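Local atomic coordinates of elongation factor 1-gamma 1 (Saccharomyces cerevisiae, PDB entry 1NHY), a protein that serves as a subunit of the eukaryotic elongation factor 1 complex in translation and probably helps to attach that complex to other cellular components. Residues 173-178 / 213-218; 106-111 / 166-171; 112-117 / 131-136. One frame throughout, in Å; residues are numbered along the deposited sequence.

Contact 1. Residues 173-178 / 213-218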
loop_
_atom_site.group_PDB
_atom_site.type_symbol
_atom_site.label_atom_id
_atom_site.label_comp_id
_atom_site.label_asym_id
_atom_site.label_seq_id
_atom_site.Cartn_x
_atom_site.Cartn_y
_atom_site.Cartn_z
ATOM N N PHE A 173 -0.169 12.129 1.346
ATOM C CA PHE A 173 0.921 13.025 0.999
ATOM C C PHE A 173 0.585 13.823 -0.230
ATOM O O PHE A 173 1.323 14.712 -0.608
ATOM C CB PHE A 173 2.206 12.251 0.742
ATOM C CG PHE A 173 2.919 11.870 1.983
ATOM C CD1 PHE A 173 3.316 12.841 2.890
ATOM C CD2 PHE A 173 3.141 10.534 2.280
ATOM C CE1 PHE A 173 3.922 12.495 4.079
ATOM C CE2 PHE A 173 3.749 10.167 3.473
ATOM C CZ PHE A 173 4.138 11.154 4.381
ATOM N N GLU A 174 -0.530 13.511 -0.865
ATOM C CA GLU A 174 -0.907 14.235 -2.063
ATOM C C GLU A 174 -2.029 15.223 -1.835
ATOM O O GLU A 174 -2.200 16.151 -2.618
ATOM C CB GLU A 174 -1.320 13.258 -3.151
ATOM C CG GLU A 174 -0.233 12.294 -3.497
ATOM C CD GLU A 174 -0.534 11.506 -4.752
ATOM O OE1 GLU A 174 -1.585 10.822 -4.796
ATOM O OE2 GLU A 174 0.288 11.573 -5.697
ATOM N N SER A 175 -2.789 15.044 -0.763
ATOM C CA SER A 175 -3.905 15.937 -0.535
ATOM C C SER A 175 -3.962 16.518 0.854
ATOM O O SER A 175 -4.549 17.568 1.053
ATOM C CB SER A 175 -5.217 15.205 -0.816
ATOM O OG SER A 175 -5.109 14.381 -1.963
ATOM N N LEU A 176 -3.352 15.861 1.826
ATOM C CA LEU A 176 -3.444 16.393 3.171
ATOM C C LEU A 176 -2.149 16.705 3.885
ATOM O O LEU A 176 -2.130 17.536 4.783
ATOM C CB LEU A 176 -4.265 15.445 4.048
ATOM C CG LEU A 176 -5.717 15.252 3.630
ATOM C CD1 LEU A 176 -6.397 14.307 4.594
ATOM C CD2 LEU A 176 -6.410 16.590 3.619
ATOM N N PHE A 177 -1.066 16.047 3.510
ATOM C CA PHE A 177 0.186 16.292 4.199
ATOM C C PHE A 177 1.064 17.261 3.456
ATOM O O PHE A 177 1.871 16.860 2.615
ATOM C CB PHE A 177 0.920 14.984 4.406
ATOM C CG PHE A 177 0.123 13.974 5.163
ATOM C CD1 PHE A 177 -0.904 14.370 6.011
ATOM C CD2 PHE A 177 0.419 12.627 5.065
ATOM C CE1 PHE A 177 -1.620 13.439 6.746
ATOM C CE2 PHE A 177 -0.295 11.692 5.803
ATOM C CZ PHE A 177 -1.313 12.100 6.642
ATOM N N GLY A 178 0.918 18.541 3.784
ATOM C CA GLY A 178 1.701 19.560 3.116
ATOM C C GLY A 178 3.004 19.909 3.795
ATOM O O GLY A 178 3.587 19.106 4.531
ATOM N N LYS A 213 -0.266 21.968 -0.112
ATOM C CA LYS A 213 -1.530 22.673 0.038
ATOM C C LYS A 213 -2.616 21.688 0.496
ATOM O O LYS A 213 -3.294 21.067 -0.338
ATOM C CB LYS A 213 -1.929 23.262 -1.319
ATOM C CG LYS A 213 -0.740 23.660 -2.209
ATOM C CD LYS A 213 -0.968 23.271 -3.672
ATOM C CE LYS A 213 -0.982 21.761 -3.871
ATOM N NZ LYS A 213 0.359 21.140 -3.688
ATOM N N PRO A 214 -2.783 21.518 1.823
ATOM C CA PRO A 214 -3.796 20.604 2.359
ATOM C C PRO A 214 -5.163 20.955 1.792
ATOM O O PRO A 214 -5.753 21.948 2.207
ATOM C CB PRO A 214 -3.724 20.863 3.861
ATOM C CG PRO A 214 -2.294 21.147 4.073
ATOM C CD PRO A 214 -1.958 22.069 2.912
ATOM N N LEU A 215 -5.664 20.157 0.850
ATOM C CA LEU A 215 -6.967 20.434 0.249
ATOM C C LEU A 215 -7.954 20.997 1.265
ATOM O O LEU A 215 -8.139 20.434 2.343
ATOM C CB LEU A 215 -7.550 19.173 -0.379
ATOM C CG LEU A 215 -6.727 18.559 -1.511
ATOM C CD1 LEU A 215 -7.543 17.450 -2.152
ATOM C CD2 LEU A 215 -6.363 19.615 -2.544
ATOM N N SER A 216 -8.575 22.117 0.914
ATOM C CA SER A 216 -9.551 22.772 1.782
ATOM C C SER A 216 -10.967 22.394 1.336
ATOM O O SER A 216 -11.147 21.847 0.243
ATOM C CB SER A 216 -9.368 24.282 1.691
ATOM O OG SER A 216 -9.434 24.694 0.338
ATOM N N PRO A 217 -11.990 22.685 2.172
ATOM C CA PRO A 217 -13.399 22.375 1.872
ATOM C C PRO A 217 -13.816 22.651 0.413
ATOM O O PRO A 217 -13.054 23.244 -0.356
ATOM C CB PRO A 217 -14.150 23.250 2.873
ATOM C CG PRO A 217 -13.260 23.210 4.064
ATOM C CD PRO A 217 -11.880 23.401 3.459
ATOM N N PRO A 218 -15.031 22.215 0.012
ATOM C CA PRO A 218 -15.544 22.417 -1.350
ATOM C C PRO A 218 -15.381 23.859 -1.842
ATOM O O PRO A 218 -15.195 24.769 -1.034
ATOM C CB PRO A 218 -17.013 22.027 -1.223
ATOM C CG PRO A 218 -16.972 20.929 -0.217
ATOM C CD PRO A 218 -16.011 21.466 0.826
#
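Leu-215 meets Ser-175 where the C-terminal tail of the GST-like domain runs across the end of helix 160-175. The tight part of the contact is built on Ser-175 O. It accepts the backbone N-H of Leu-215, with N and O 2.8 Å apart. The nitrogen lies almost in line with the C=O (165°), but the N-H itself points somewhat off the oxygen (144° at the hydrogen). Pro-214 CA adds a CA-H...O contact to the same Ser-175 oxygen, at 3.4 Å. Beside this bond the end of the leucine side chain touches the serine. With CG anti to its own carbonyl carbon (chi1 -61°), Leu-215 brings CD1 to 3.5 Å from Ser-175 CB. It is thus mainly the methylene that meets the leucine, while Ser-175 OG makes a weak hydrogen bond to Arg-171 O. Ile-115 of helix 115-118 touches both Ser-175 and Leu-176.

The other side is looser and faces solvent. The exposed Pro-214 ring sets CG 3.7 Å from Leu-176 O and, more distantly, 4.1 Å from Gly-178 N. Lys-213 starts its side chain away from the helix end, and Pro-217 and Pro-218 reach Tyr-124 instead. The one hydrogen bond between the two segments joins main chain to main chain, flanked by apolar carbons, so the placing of the tail here probably depends more on the Leu-215 amide than on a polar side chain.

Contact 2. Residues 106-111 / 166-171; sequences DLCIQI and ASIFTR
Leu-107 sets one methyl over the face of the Phe-169 ring, joining helix 90-107 and the residues that follow it to helix 160-175 inside the all-helical C-terminal part of the GST fold. Leu-107 CD2 stands 3.7 Å from the centroid of the Phe-169 ring and only 14° off its normal, a CH-pi contact over the centre of the face, and the two side chains cross at about a right angle. CG anti to the backbone N (chi1 177°) carries the leucine branch toward the helix, and chi2 of 68° turns CD2 onto the ring. Phe-169 leaves its helix pointing away from the 106-111 segment, and its ring comes back to meet the methyl. Around the ring, Phe-143 stands edge-to-face, and Trp-191 and Ile-188 also touch it. With an alanine here, the Leu-107 methyl would probably lose the flat surface it rests on, and a gap would be left between it and Phe-143 and Trp-191.

Ile-168 is set differently: its side chain and that of Leu-107 run antiparallel, each passing the other. Its CG2 branch does most of the touching, 3.8 Å from Leu-107 CD2, and then comes up against the next residue, with Ile-168 CG2 3.9 Å from Cys-108 CB. The longer arm follows alongside, Ile-168 CD1 lying 4.0 Å from the same Cys-108 CB. A polar tie runs next to this apolar seam, since Leu-107 O is hydrogen-bonded to the hydroxyl of Tyr-172. One turn further on, Ile-111 points toward the helix as well, its CD1 ending 4.3 Å from Ile-168 O.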
loop_
_atom_site.group_PDB
_atom_site.type_symbol
_atom_site.label_atom_id
_atom_site.label_comp_id
_atom_site.label_asym_id
_atom_site.label_seq_id
_atom_site.Cartn_x
_atom_site.Cartn_y
_atom_site.Cartn_z
ATOM N N ASP A 106 -6.818 1.109 10.416
ATOM C CA ASP A 106 -6.735 2.386 11.120
ATOM C C ASP A 106 -6.493 3.637 10.292
ATOM O O ASP A 106 -7.189 4.627 10.471
ATOM C CB ASP A 106 -5.678 2.309 12.216
ATOM C CG ASP A 106 -6.060 1.338 13.305
ATOM O OD1 ASP A 106 -6.342 0.165 12.961
ATOM O OD2 ASP A 106 -6.087 1.738 14.495
ATOM N N LEU A 107 -5.522 3.603 9.394
ATOM C CA LEU A 107 -5.222 4.772 8.595
ATOM C C LEU A 107 -5.956 4.853 7.258
ATOM O O LEU A 107 -6.467 5.905 6.890
ATOM C CB LEU A 107 -3.719 4.833 8.361
ATOM C CG LEU A 107 -3.182 5.949 7.469
ATOM C CD1 LEU A 107 -3.370 7.304 8.144
ATOM C CD2 LEU A 107 -1.727 5.680 7.195
ATOM N N CYS A 108 -5.998 3.750 6.528
ATOM C CA CYS A 108 -6.659 3.715 5.236
ATOM C C CYS A 108 -8.148 4.051 5.343
ATOM O O CYS A 108 -8.741 4.594 4.411
ATOM C CB CYS A 108 -6.495 2.328 4.634
ATOM S SG CYS A 108 -6.869 2.231 2.912
ATOM N N ILE A 109 -8.752 3.733 6.487
ATOM C CA ILE A 109 -10.173 3.983 6.689
ATOM C C ILE A 109 -10.565 5.414 6.414
ATOM O O ILE A 109 -11.479 5.683 5.636
ATOM C CB ILE A 109 -10.624 3.701 8.126
ATOM C CG1 ILE A 109 -10.355 2.251 8.491
ATOM C CG2 ILE A 109 -12.096 3.993 8.250
ATOM C CD1 ILE A 109 -10.911 1.276 7.494
ATOM N N GLN A 110 -9.869 6.329 7.071
ATOM C CA GLN A 110 -10.154 7.746 6.948
ATOM C C GLN A 110 -10.068 8.360 5.566
ATOM O O GLN A 110 -10.634 9.422 5.336
ATOM C CB GLN A 110 -9.274 8.513 7.924
ATOM C CG GLN A 110 -9.426 7.966 9.316
ATOM C CD GLN A 110 -10.884 7.725 9.657
ATOM O OE1 GLN A 110 -11.212 6.840 10.428
ATOM N NE2 GLN A 110 -11.763 8.523 9.080
ATOM N N ILE A 111 -9.369 7.719 4.641
ATOM C CA ILE A 111 -9.295 8.289 3.313
ATOM C C ILE A 111 -10.709 8.607 2.800
ATOM O O ILE A 111 -10.980 9.712 2.322
ATOM C CB ILE A 111 -8.612 7.333 2.346
ATOM C CG1 ILE A 111 -7.137 7.186 2.724
ATOM C CG2 ILE A 111 -8.756 7.846 0.926
ATOM C CD1 ILE A 111 -6.415 6.156 1.876
ATOM N N ALA A 166 3.246 2.163 3.140
ATOM C CA ALA A 166 3.758 3.233 2.281
ATOM C C ALA A 166 2.746 3.605 1.216
ATOM O O ALA A 166 2.521 4.783 0.945
ATOM C CB ALA A 166 5.061 2.813 1.619
ATOM N N SER A 167 2.138 2.593 0.609
ATOM C CA SER A 167 1.149 2.819 -0.433
ATOM C C SER A 167 -0.056 3.566 0.124
ATOM O O SER A 167 -0.615 4.445 -0.528
ATOM C CB SER A 167 0.691 1.489 -1.026
ATOM O OG SER A 167 -0.130 0.792 -0.107
ATOM N N ILE A 168 -0.461 3.229 1.335
ATOM C CA ILE A 168 -1.610 3.898 1.905
ATOM C C ILE A 168 -1.341 5.380 2.131
ATOM O O ILE A 168 -2.123 6.242 1.696
ATOM C CB ILE A 168 -2.025 3.197 3.201
ATOM C CG1 ILE A 168 -2.619 1.836 2.823
ATOM C CG2 ILE A 168 -3.015 4.054 3.997
ATOM C CD1 ILE A 168 -2.780 0.884 3.962
ATOM N N PHE A 169 -0.226 5.671 2.790
ATOM C CA PHE A 169 0.162 7.045 3.059
ATOM C C PHE A 169 0.145 7.917 1.809
ATOM O O PHE A 169 -0.215 9.089 1.871
ATOM C CB PHE A 169 1.544 7.057 3.677
ATOM C CG PHE A 169 1.531 7.219 5.157
ATOM C CD1 PHE A 169 1.189 8.440 5.716
ATOM C CD2 PHE A 169 1.868 6.160 6.004
ATOM C CE1 PHE A 169 1.189 8.621 7.108
ATOM C CE2 PHE A 169 1.870 6.331 7.399
ATOM C CZ PHE A 169 1.528 7.566 7.949
ATOM N N THR A 170 0.526 7.344 0.673
ATOM C CA THR A 170 0.542 8.078 -0.586
ATOM C C THR A 170 -0.552 9.158 -0.730
ATOM O O THR A 170 -0.270 10.342 -0.538
ATOM C CB THR A 170 0.491 7.080 -1.728
ATOM O OG1 THR A 170 1.610 6.195 -1.589
ATOM C CG2 THR A 170 0.570 7.773 -3.062
ATOM N N ARG A 171 -1.786 8.769 -1.042
ATOM C CA ARG A 171 -2.869 9.749 -1.190
ATOM C C ARG A 171 -2.881 10.859 -0.124
ATOM O O ARG A 171 -3.281 11.988 -0.402
ATOM C CB ARG A 171 -4.220 9.038 -1.199
ATOM C CG ARG A 171 -4.342 7.989 -2.297
ATOM C CD ARG A 171 -4.320 8.598 -3.706
ATOM N NE ARG A 171 -3.405 7.889 -4.602
ATOM C CZ ARG A 171 -3.662 7.587 -5.876
ATOM N NH1 ARG A 171 -4.824 7.929 -6.423
ATOM N NH2 ARG A 171 -2.754 6.947 -6.608
#

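Contact 3. Residues 112-117 / 131-136; sequences ANTIVP and SAMDAV
The turn that leads into the short helix 115-118 packs against helix 126-147, with Asn-113 and Thr-114 on one side and Ala-132 at the middle of the other. The backbones come close here, Asn-113 CA and Ala-132 CA being 5.7 Å apart, and Ala-132 presents nothing beyond its CB methyl. Ala-132 CB faces Asn-113 O and Asn-113 CB, each 3.3 Å away in the model.

Thr-114 supplies the other half. It occupies the N-cap position of helix 115-118, yet its hydroxyl makes no capping bond. With chi1 at 64°, OG1 sits between the backbone N and the carbonyl carbon and is hydrogen-bonded to Gln-110 O, while the methyl is turned to helix 126-147. Thr-114 CG2 lies 3.6 Å from Ala-132 CB. On its flank is the selenomethionine Met-133, whose chain bends at both chi2 and chi3 and places SE 4.2 Å from Thr-114 CG2. A turn along, Val-136 CG2 is a looser neighbour, 4.4 Å from Thr-114 CG2.

All this belongs to the helical bundle of the C-terminal GST region, and Tyr-172 of helix 160-175 touches both Thr-114 and Val-136, bringing a third helix to the seam. The amide of Asn-113 is occupied on its own side of the contact. Asn-113 ND2 donates to Ala-112 O at 2.8 Å, straight at the hydrogen (162°), with the acceptor close to the amide plane of the asparagine. The donor nonetheless meets the Ala-112 carbonyl side-on (89°) and above its plane, so the bond is not aimed at a lone pair. Asn-113 OD1 takes a weak hydrogen bond from Gln-110 NE2.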
loop_
_atom_site.group_PDB
_atom_site.type_symbol
_atom_site.label_atom_id
_atom_site.label_comp_id
_atom_site.label_asym_id
_atom_site.label_seq_id
_atom_site.Cartn_x
_atom_site.Cartn_y
_atom_site.Cartn_z
ATOM N N ALA A 112 -11.617 7.645 2.922
ATOM C CA ALA A 112 -12.993 7.837 2.463
ATOM C C ALA A 112 -13.764 8.804 3.359
ATOM O O ALA A 112 -14.954 9.037 3.175
ATOM C CB ALA A 112 -13.706 6.498 2.411
ATOM N N ASN A 113 -13.089 9.357 4.348
ATOM C CA ASN A 113 -13.734 10.292 5.253
ATOM C C ASN A 113 -13.038 11.623 5.190
ATOM O O ASN A 113 -13.376 12.541 5.928
ATOM C CB ASN A 113 -13.711 9.769 6.683
ATOM C CG ASN A 113 -14.757 8.723 6.907
ATOM O OD1 ASN A 113 -14.940 8.235 8.018
ATOM N ND2 ASN A 113 -15.466 8.367 5.841
ATOM N N THR A 114 -12.058 11.724 4.300
ATOM C CA THR A 114 -11.319 12.958 4.153
ATOM C C THR A 114 -10.987 13.182 2.689
ATOM O O THR A 114 -11.627 13.984 2.030
ATOM C CB THR A 114 -10.024 12.923 4.969
ATOM O OG1 THR A 114 -9.165 11.902 4.448
ATOM C CG2 THR A 114 -10.320 12.618 6.425
ATOM N N ILE A 115 -10.001 12.468 2.167
ATOM C CA ILE A 115 -9.641 12.663 0.774
ATOM C C ILE A 115 -10.876 12.655 -0.120
ATOM O O ILE A 115 -11.159 13.644 -0.773
ATOM C CB ILE A 115 -8.621 11.592 0.272
ATOM C CG1 ILE A 115 -7.213 11.937 0.777
ATOM C CG2 ILE A 115 -8.644 11.508 -1.264
ATOM C CD1 ILE A 115 -7.081 11.917 2.282
ATOM N N VAL A 116 -11.622 11.556 -0.134
ATOM C CA VAL A 116 -12.812 11.470 -0.979
ATOM C C VAL A 116 -13.728 12.691 -0.839
ATOM O O VAL A 116 -14.076 13.317 -1.837
ATOM C CB VAL A 116 -13.640 10.194 -0.674
ATOM C CG1 VAL A 116 -14.701 10.001 -1.747
ATOM C CG2 VAL A 116 -12.724 8.977 -0.585
ATOM N N PRO A 117 -14.139 13.040 0.400
ATOM C CA PRO A 117 -15.014 14.198 0.617
ATOM C C PRO A 117 -14.389 15.492 0.077
ATOM O O PRO A 117 -14.948 16.141 -0.810
ATOM C CB PRO A 117 -15.172 14.227 2.134
ATOM C CG PRO A 117 -15.072 12.789 2.503
ATOM C CD PRO A 117 -13.906 12.332 1.672
ATOM N N SER A 131 -13.907 15.491 12.007
ATOM C CA SER A 131 -13.853 14.441 13.016
ATOM C C SER A 131 -13.033 13.264 12.480
ATOM O O SER A 131 -12.396 12.544 13.244
ATOM C CB SER A 131 -15.273 13.995 13.391
ATOM O OG SER A 131 -15.355 13.657 14.769
ATOM N N ALA A 132 -13.046 13.080 11.164
ATOM C CA ALA A 132 -12.283 12.006 10.545
ATOM C C ALA A 132 -10.805 12.341 10.687
ATOM O O ALA A 132 -9.991 11.482 11.019
ATOM C CB ALA A 132 -12.656 11.861 9.066
HETATM N N MSE A 133 -10.467 13.601 10.441
HETATM C CA MSE A 133 -9.089 14.049 10.546
HETATM C C MSE A 133 -8.467 13.722 11.890
HETATM O O MSE A 133 -7.298 13.343 11.967
HETATM C CB MSE A 133 -9.007 15.549 10.316
HETATM C CG MSE A 133 -9.008 15.958 8.863
HETATM SE SE MSE A 133 -7.497 15.291 7.915
HETATM C CE MSE A 133 -6.064 16.341 8.741
ATOM N N ASP A 134 -9.248 13.887 12.951
ATOM C CA ASP A 134 -8.775 13.609 14.306
ATOM C C ASP A 134 -8.323 12.164 14.404
ATOM O O ASP A 134 -7.348 11.843 15.097
ATOM C CB ASP A 134 -9.895 13.860 15.309
ATOM C CG ASP A 134 -10.438 15.270 15.227
ATOM O OD1 ASP A 134 -9.689 16.219 15.555
ATOM O OD2 ASP A 134 -11.615 15.427 14.826
ATOM N N ALA A 135 -9.063 11.295 13.716
ATOM C CA ALA A 135 -8.752 9.877 13.660
ATOM C C ALA A 135 -7.378 9.786 13.012
ATOM O O ALA A 135 -6.448 9.209 13.582
ATOM C CB ALA A 135 -9.784 9.159 12.810
ATOM N N VAL A 136 -7.262 10.380 11.822
ATOM C CA VAL A 136 -6.016 10.414 11.066
ATOM C C VAL A 136 -4.862 10.851 11.956
ATOM O O VAL A 136 -3.818 10.208 11.988
ATOM C CB VAL A 136 -6.116 11.382 9.868
ATOM C CG1 VAL A 136 -4.786 11.469 9.158
ATOM C CG2 VAL A 136 -7.178 10.899 8.902
#

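Going along the chain from the N terminus, 106-111, on helix 90-107 and just beyond, opens contact 2, which closes only when helix 160-175 arrives at 166-171. Contact 3 is nested inside that loop: 112-117 follows directly and pairs with 131-136 on helix 126-147. Contact 1 comes in series afterwards, closing the later loop that carries helices 179-184 and 186-197 by joining 173-178 to the tail at 213-218. All three lie in the C-terminal, helical part of the GST-like domain, and they adjoin one another. Ile-111 O probably accepts a hydrogen bond from Val-116 N, Leu-176 packs on Ile-115 and Met-133, and Phe-177 lies against Phe-169. Helix 160-175 is common to contacts 1 and 2.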